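Local coordinates for protein erythrocyte binding antigen 140 (Plasmodium falciparum, PDB 4GF2) that probably binds a receptor on the host red cell through its two Duffy-binding-like domains as the malaria parasite invades, at residues A[322-327]-A[345-350]; A[399-404]-A[476-481]. The protein carries 3 engineered substitutions. All blocks are in the same frame, centred on the assembly; numbering follows the deposited sequence.

Interaction 1 (A[322-327]-A[345-350]); sequences NEKSWN and RQTLCL
The C-terminal end of the one-turn helix 343-346 meets a cysteine-rich loop of the second Duffy-binding-like region here, and Q346 carries the contact by reaching over to the extended backbone of S325, W326 and N327. With CG lying anti to its own carbonyl carbon (chi1 -61°) and the rest of the chain extended, the glutamine holds its amide against this backbone. NE2 donates to S325 O at 3.1 Å, with 152° at the hydrogen. The donor lies in the carbonyl plane of S325, while the acceptor sits 19° off the plane of the glutamine amide. A second acceptor, E341 O, also receives a bond from NE2, and E341 pairs with the backbone of N327, so the amide sits where two pieces of loop already meet.

Around this bond the packing is light. N327 CB approaches Q346 NE2 to 3.4 Å, whereas the polar end of N327 serves its own loop, OD1 accepting from A329 N. The aliphatic part of K324 passes on the other side of the amide: its CD comes within 3.8 Å of Q346 OE1 and 4.4 Å of T347 CG2.

The backbone N of N327 lies 3.3 Å from Q346 NE2, but both are donors and form no bond. The chemistry is therefore that of a side-chain amide linking an irregular loop to a helix end, one NH2 group donating to two backbone carbonyls, while K324 contributes methylenes rather than its charge.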
loop_
_atom_site.group_PDB
_atom_site.type_symbol
_atom_site.label_atom_id
_atom_site.label_comp_id
_atom_site.label_asym_id
_atom_site.label_seq_id
_atom_site.Cartn_x
_atom_site.Cartn_y
_atom_site.Cartn_z
ATOM N N ASN A 322 35.231 -10.612 -1.129
ATOM C CA ASN A 322 35.969 -10.300 -2.345
ATOM C C ASN A 322 35.611 -8.897 -2.807
ATOM O O ASN A 322 34.512 -8.412 -2.545
ATOM C CB ASN A 322 35.632 -11.293 -3.457
ATOM C CG ASN A 322 36.029 -12.710 -3.115
ATOM O OD1 ASN A 322 37.049 -12.944 -2.467
ATOM N ND2 ASN A 322 35.224 -13.670 -3.556
ATOM N N GLU A 323 36.535 -8.252 -3.505
ATOM C CA GLU A 323 36.287 -6.914 -4.018
ATOM C C GLU A 323 36.198 -6.943 -5.538
ATOM O O GLU A 323 37.116 -7.403 -6.219
ATOM C CB GLU A 323 37.358 -5.924 -3.535
ATOM C CG GLU A 323 38.799 -6.440 -3.546
ATOM C CD GLU A 323 39.448 -6.388 -4.918
ATOM O OE1 GLU A 323 39.031 -5.555 -5.751
ATOM O OE2 GLU A 323 40.384 -7.180 -5.162
ATOM N N LYS A 324 35.070 -6.477 -6.065
ATOM C CA LYS A 324 34.897 -6.361 -7.506
ATOM C C LYS A 324 35.635 -5.135 -8.019
ATOM O O LYS A 324 35.767 -4.134 -7.312
ATOM C CB LYS A 324 33.415 -6.269 -7.879
ATOM C CG LYS A 324 32.668 -7.589 -7.786
ATOM C CD LYS A 324 31.383 -7.570 -8.606
ATOM C CE LYS A 324 30.710 -8.938 -8.610
ATOM N NZ LYS A 324 29.507 -8.986 -9.486
ATOM N N SER A 325 36.125 -5.223 -9.249
ATOM C CA SER A 325 36.759 -4.085 -9.890
ATOM C C SER A 325 35.698 -3.075 -10.294
ATOM O O SER A 325 34.514 -3.399 -10.374
ATOM C CB SER A 325 37.540 -4.533 -11.128
ATOM O OG SER A 325 38.630 -5.366 -10.772
ATOM N N TRP A 326 36.125 -1.844 -10.540
ATOM C CA TRP A 326 35.243 -0.853 -11.130
ATOM C C TRP A 326 34.965 -1.259 -12.568
ATOM O O TRP A 326 35.850 -1.757 -13.261
ATOM C CB TRP A 326 35.879 0.533 -11.061
ATOM C CG TRP A 326 35.808 1.119 -9.689
ATOM C CD1 TRP A 326 36.498 0.710 -8.584
ATOM C CD2 TRP A 326 34.992 2.216 -9.268
ATOM N NE1 TRP A 326 36.163 1.487 -7.502
ATOM C CE2 TRP A 326 35.239 2.419 -7.895
ATOM C CE3 TRP A 326 34.078 3.048 -9.919
ATOM C CZ2 TRP A 326 34.603 3.418 -7.164
ATOM C CZ3 TRP A 326 33.450 4.041 -9.191
ATOM C CH2 TRP A 326 33.715 4.216 -7.827
ATOM N N ASN A 327 33.727 -1.064 -13.003
ATOM C CA ASN A 327 33.313 -1.453 -14.342
ATOM C C ASN A 327 33.204 -0.246 -15.263
ATOM O O ASN A 327 32.294 0.563 -15.125
ATOM C CB ASN A 327 31.975 -2.194 -14.278
ATOM C CG ASN A 327 31.426 -2.533 -15.648
ATOM O OD1 ASN A 327 32.145 -2.509 -16.646
ATOM N ND2 ASN A 327 30.141 -2.852 -15.704
ATOM N N ARG A 345 27.599 -0.071 -6.525
ATOM C CA ARG A 345 26.442 0.044 -7.411
ATOM C C ARG A 345 26.166 -1.272 -8.132
ATOM O O ARG A 345 25.012 -1.619 -8.394
ATOM C CB ARG A 345 26.661 1.166 -8.427
ATOM C CG ARG A 345 25.619 1.228 -9.543
ATOM C CD ARG A 345 24.226 1.515 -9.012
ATOM N NE ARG A 345 23.227 1.516 -10.083
ATOM C CZ ARG A 345 22.592 0.437 -10.527
ATOM N NH1 ARG A 345 22.836 -0.757 -10.005
ATOM N NH2 ARG A 345 21.705 0.548 -11.502
ATOM N N GLN A 346 27.231 -1.998 -8.450
ATOM C CA GLN A 346 27.125 -3.279 -9.137
ATOM C C GLN A 346 26.458 -4.329 -8.259
ATOM O O GLN A 346 25.898 -5.299 -8.764
ATOM C CB GLN A 346 28.515 -3.779 -9.537
ATOM C CG GLN A 346 29.260 -2.870 -10.494
ATOM C CD GLN A 346 30.681 -3.335 -10.752
ATOM O OE1 GLN A 346 30.946 -4.532 -10.856
ATOM N NE2 GLN A 346 31.602 -2.387 -10.855
ATOM N N THR A 347 26.537 -4.139 -6.946
ATOM C CA THR A 347 26.022 -5.122 -5.998
ATOM C C THR A 347 24.870 -4.564 -5.157
ATOM O O THR A 347 24.514 -5.134 -4.130
ATOM C CB THR A 347 27.133 -5.610 -5.056
ATOM O OG1 THR A 347 27.552 -4.536 -4.205
ATOM C CG2 THR A 347 28.326 -6.119 -5.855
ATOM N N LEU A 348 24.295 -3.453 -5.604
ATOM C CA LEU A 348 23.174 -2.817 -4.911
ATOM C C LEU A 348 21.963 -3.747 -4.804
ATOM O O LEU A 348 21.570 -4.388 -5.777
ATOM C CB LEU A 348 22.778 -1.540 -5.655
ATOM C CG LEU A 348 21.576 -0.749 -5.139
ATOM C CD1 LEU A 348 21.881 -0.106 -3.804
ATOM C CD2 LEU A 348 21.168 0.297 -6.158
ATOM N N CYS A 349 21.373 -3.808 -3.615
ATOM C CA CYS A 349 20.208 -4.653 -3.383
ATOM C C CYS A 349 18.923 -3.997 -3.875
ATOM O O CYS A 349 18.512 -2.953 -3.370
ATOM C CB CYS A 349 20.078 -4.985 -1.897
ATOM S SG CYS A 349 18.517 -5.786 -1.464
ATOM N N LEU A 350 18.296 -4.626 -4.863
ATOM C CA LEU A 350 17.013 -4.174 -5.383
ATOM C C LEU A 350 15.948 -5.261 -5.273
ATOM O O LEU A 350 14.760 -4.995 -5.424
ATOM C CB LEU A 350 17.165 -3.744 -6.841
ATOM C CG LEU A 350 18.101 -2.557 -7.080
ATOM C CD1 LEU A 350 18.245 -2.300 -8.568
ATOM C CD2 LEU A 350 17.593 -1.312 -6.366
#

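Interaction 2 (A[399-404]-A[476-481]); sequences YADLAD and IPQFLR
R481 meets A400, D401 and D404 as a buried arginine held between its own helix start and helix 388-407, and its side chain can be read as a path from helix 478-508 to helix 388-407. CB and CG leave the first turn of helix 478-508, and a bend at chi3 (-44°) swings the guanidinium back toward the start of its own helix. CD runs beside A400 CB, and NE lies 3.2 Å from that methyl. NE also donates to water 1 at 2.7 Å. At CZ the flat group is sandwiched, with A400 CB over one face and Q478 CA over the opposite one, both displaced toward the rim. NH1 donates a hydrogen bond to I476 O at 2.8 Å, so the arginine also ties down the turn leading into its helix.

The tip grips D404 end-on: NH1 and NH2 both bond OD2, each at 2.8 Å. The carboxylate is only 15° from coplanar with the guanidinium, and OD2 is met nearly along its own C-O bond. NH2 has a second, weak bond to D401 OD1 at 3.0 Å, completing a three-residue salt-bridge network.

D401 OD1 is shared further. Q478 NE2 approaches it at 2.9 Å from above the carboxylate plane, and W482 NE1 donates to it as well, while R344 forms a salt bridge with OD2. The amide oxygen of Q478, OE1, accepts from I411 N. D404 OD1 accepts a hydrogen bond from water 2, which in turn accepts from Q478 N at the helix start; the nearby helix N terminus may help stabilise this carboxylate. Such a buried arginine-carboxylate cluster, joining helices 388-407 and 478-508, belongs to the interior of the helical Duffy-binding-like fold.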
loop_
_atom_site.group_PDB
_atom_site.type_symbol
_atom_site.label_atom_id
_atom_site.label_comp_id
_atom_site.label_asym_id
_atom_site.label_seq_id
_atom_site.Cartn_x
_atom_site.Cartn_y
_atom_site.Cartn_z
ATOM N N TYR A 399 21.815 5.411 -1.270
ATOM C CA TYR A 399 20.584 6.186 -1.220
ATOM C C TYR A 399 20.409 7.000 -2.500
ATOM O O TYR A 399 19.345 6.987 -3.119
ATOM C CB TYR A 399 20.609 7.123 -0.015
ATOM C CG TYR A 399 19.487 8.130 -0.012
ATOM C CD1 TYR A 399 18.170 7.721 0.133
ATOM C CD2 TYR A 399 19.743 9.488 -0.149
ATOM C CE1 TYR A 399 17.137 8.632 0.140
ATOM C CE2 TYR A 399 18.713 10.409 -0.140
ATOM C CZ TYR A 399 17.411 9.973 0.004
ATOM O OH TYR A 399 16.376 10.878 0.015
ATOM N N ALA A 400 21.463 7.708 -2.892
ATOM C CA ALA A 400 21.418 8.558 -4.077
ATOM C C ALA A 400 21.276 7.730 -5.356
ATOM O O ALA A 400 20.611 8.146 -6.302
ATOM C CB ALA A 400 22.659 9.424 -4.144
ATOM N N ASP A 401 21.912 6.563 -5.391
ATOM C CA ASP A 401 21.799 5.686 -6.547
ATOM C C ASP A 401 20.362 5.205 -6.689
ATOM O O ASP A 401 19.836 5.106 -7.797
ATOM C CB ASP A 401 22.738 4.486 -6.424
ATOM C CG ASP A 401 24.170 4.817 -6.800
ATOM O OD1 ASP A 401 24.400 5.840 -7.479
ATOM O OD2 ASP A 401 25.069 4.037 -6.428
ATOM N N LEU A 402 19.726 4.904 -5.562
ATOM C CA LEU A 402 18.338 4.467 -5.579
ATOM C C LEU A 402 17.472 5.567 -6.165
ATOM O O LEU A 402 16.611 5.311 -7.008
ATOM C CB LEU A 402 17.863 4.117 -4.173
ATOM C CG LEU A 402 18.438 2.827 -3.593
ATOM C CD1 LEU A 402 18.142 2.726 -2.105
ATOM C CD2 LEU A 402 17.879 1.626 -4.330
ATOM N N ALA A 403 17.718 6.796 -5.719
ATOM C CA ALA A 403 17.001 7.953 -6.227
ATOM C C ALA A 403 17.150 8.049 -7.744
ATOM O O ALA A 403 16.181 8.310 -8.459
ATOM C CB ALA A 403 17.521 9.215 -5.570
ATOM N N ASP A 404 18.368 7.838 -8.230
ATOM C CA ASP A 404 18.637 7.921 -9.663
ATOM C C ASP A 404 17.945 6.806 -10.433
ATOM O O ASP A 404 17.590 6.974 -11.602
ATOM C CB ASP A 404 20.141 7.870 -9.924
ATOM C CG ASP A 404 20.776 9.244 -9.923
ATOM O OD1 ASP A 404 20.238 10.137 -10.607
ATOM O OD2 ASP A 404 21.804 9.434 -9.239
ATOM N N ILE A 476 23.073 15.795 -6.747
ATOM C CA ILE A 476 24.321 15.897 -7.497
ATOM C C ILE A 476 24.397 14.827 -8.581
ATOM O O ILE A 476 24.176 13.648 -8.303
ATOM C CB ILE A 476 25.541 15.740 -6.574
ATOM C CG1 ILE A 476 25.635 16.931 -5.620
ATOM C CG2 ILE A 476 26.822 15.622 -7.393
ATOM C CD1 ILE A 476 26.798 16.855 -4.661
ATOM N N PRO A 477 24.714 15.233 -9.821
ATOM C CA PRO A 477 24.861 14.273 -10.916
ATOM C C PRO A 477 25.576 13.004 -10.472
ATOM O O PRO A 477 26.645 13.059 -9.863
ATOM C CB PRO A 477 25.695 15.044 -11.936
ATOM C CG PRO A 477 25.261 16.453 -11.752
ATOM C CD PRO A 477 24.965 16.613 -10.274
ATOM N N GLN A 478 24.963 11.866 -10.772
ATOM C CA GLN A 478 25.457 10.572 -10.327
ATOM C C GLN A 478 26.952 10.395 -10.606
ATOM O O GLN A 478 27.715 10.050 -9.707
ATOM C CB GLN A 478 24.658 9.464 -11.010
ATOM C CG GLN A 478 24.951 8.074 -10.499
ATOM C CD GLN A 478 23.999 7.052 -11.077
ATOM O OE1 GLN A 478 23.739 7.044 -12.280
ATOM N NE2 GLN A 478 23.454 6.194 -10.221
ATOM N N PHE A 479 27.366 10.632 -11.846
ATOM C CA PHE A 479 28.764 10.455 -12.223
ATOM C C PHE A 479 29.710 11.220 -11.305
ATOM O O PHE A 479 30.772 10.718 -10.937
ATOM C CB PHE A 479 29.006 10.907 -13.659
ATOM C CG PHE A 479 30.457 11.087 -13.986
ATOM C CD1 PHE A 479 31.287 9.990 -14.132
ATOM C CD2 PHE A 479 30.996 12.354 -14.136
ATOM C CE1 PHE A 479 32.624 10.151 -14.429
ATOM C CE2 PHE A 479 32.332 12.523 -14.434
ATOM C CZ PHE A 479 33.148 11.420 -14.580
ATOM N N LEU A 480 29.328 12.443 -10.953
ATOM C CA LEU A 480 30.145 13.268 -10.073
ATOM C C LEU A 480 30.257 12.625 -8.694
ATOM O O LEU A 480 31.318 12.661 -8.067
ATOM C CB LEU A 480 29.562 14.680 -9.961
ATOM C CG LEU A 480 29.648 15.535 -11.229
ATOM C CD1 LEU A 480 28.913 16.856 -11.046
ATOM C CD2 LEU A 480 31.096 15.786 -11.611
ATOM N N ARG A 481 29.166 12.027 -8.226
ATOM C CA ARG A 481 29.180 11.343 -6.942
ATOM C C ARG A 481 30.088 10.127 -7.017
ATOM O O ARG A 481 30.823 9.831 -6.075
ATOM C CB ARG A 481 27.772 10.913 -6.542
ATOM C CG ARG A 481 26.763 12.047 -6.509
ATOM C CD ARG A 481 25.497 11.635 -5.780
ATOM N NE ARG A 481 25.038 10.299 -6.161
ATOM C CZ ARG A 481 24.102 10.041 -7.072
ATOM N NH1 ARG A 481 23.499 11.025 -7.730
ATOM N NH2 ARG A 481 23.765 8.783 -7.326
HETATM O O HOH W 1 25.827 7.802 -5.375
HETATM O O HOH W 2 22.067 11.823 -11.742
#

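How the interactions relate
Read from the N terminus, the two contacts come in series. Interaction 1 closes a short loop that ends on helix 343-346; only after helix 361-382 does interaction 2 open on helix 388-407, closing a far longer excursion through helices 415-427, 435-457 and 470-475. They neither nest nor cross, yet they adjoin in space, with centres about 15 Å apart. L350 CD2 packs 3.6 Å from L402 CD2, and R345 CD lies 3.7 Å from D401 OD2. D410 adds a polar bridge, pairing with R345 and accepting from Q478. The surface loop is thereby joined, by way of 345-350, to the buried junction of helices 388-407 and 478-508.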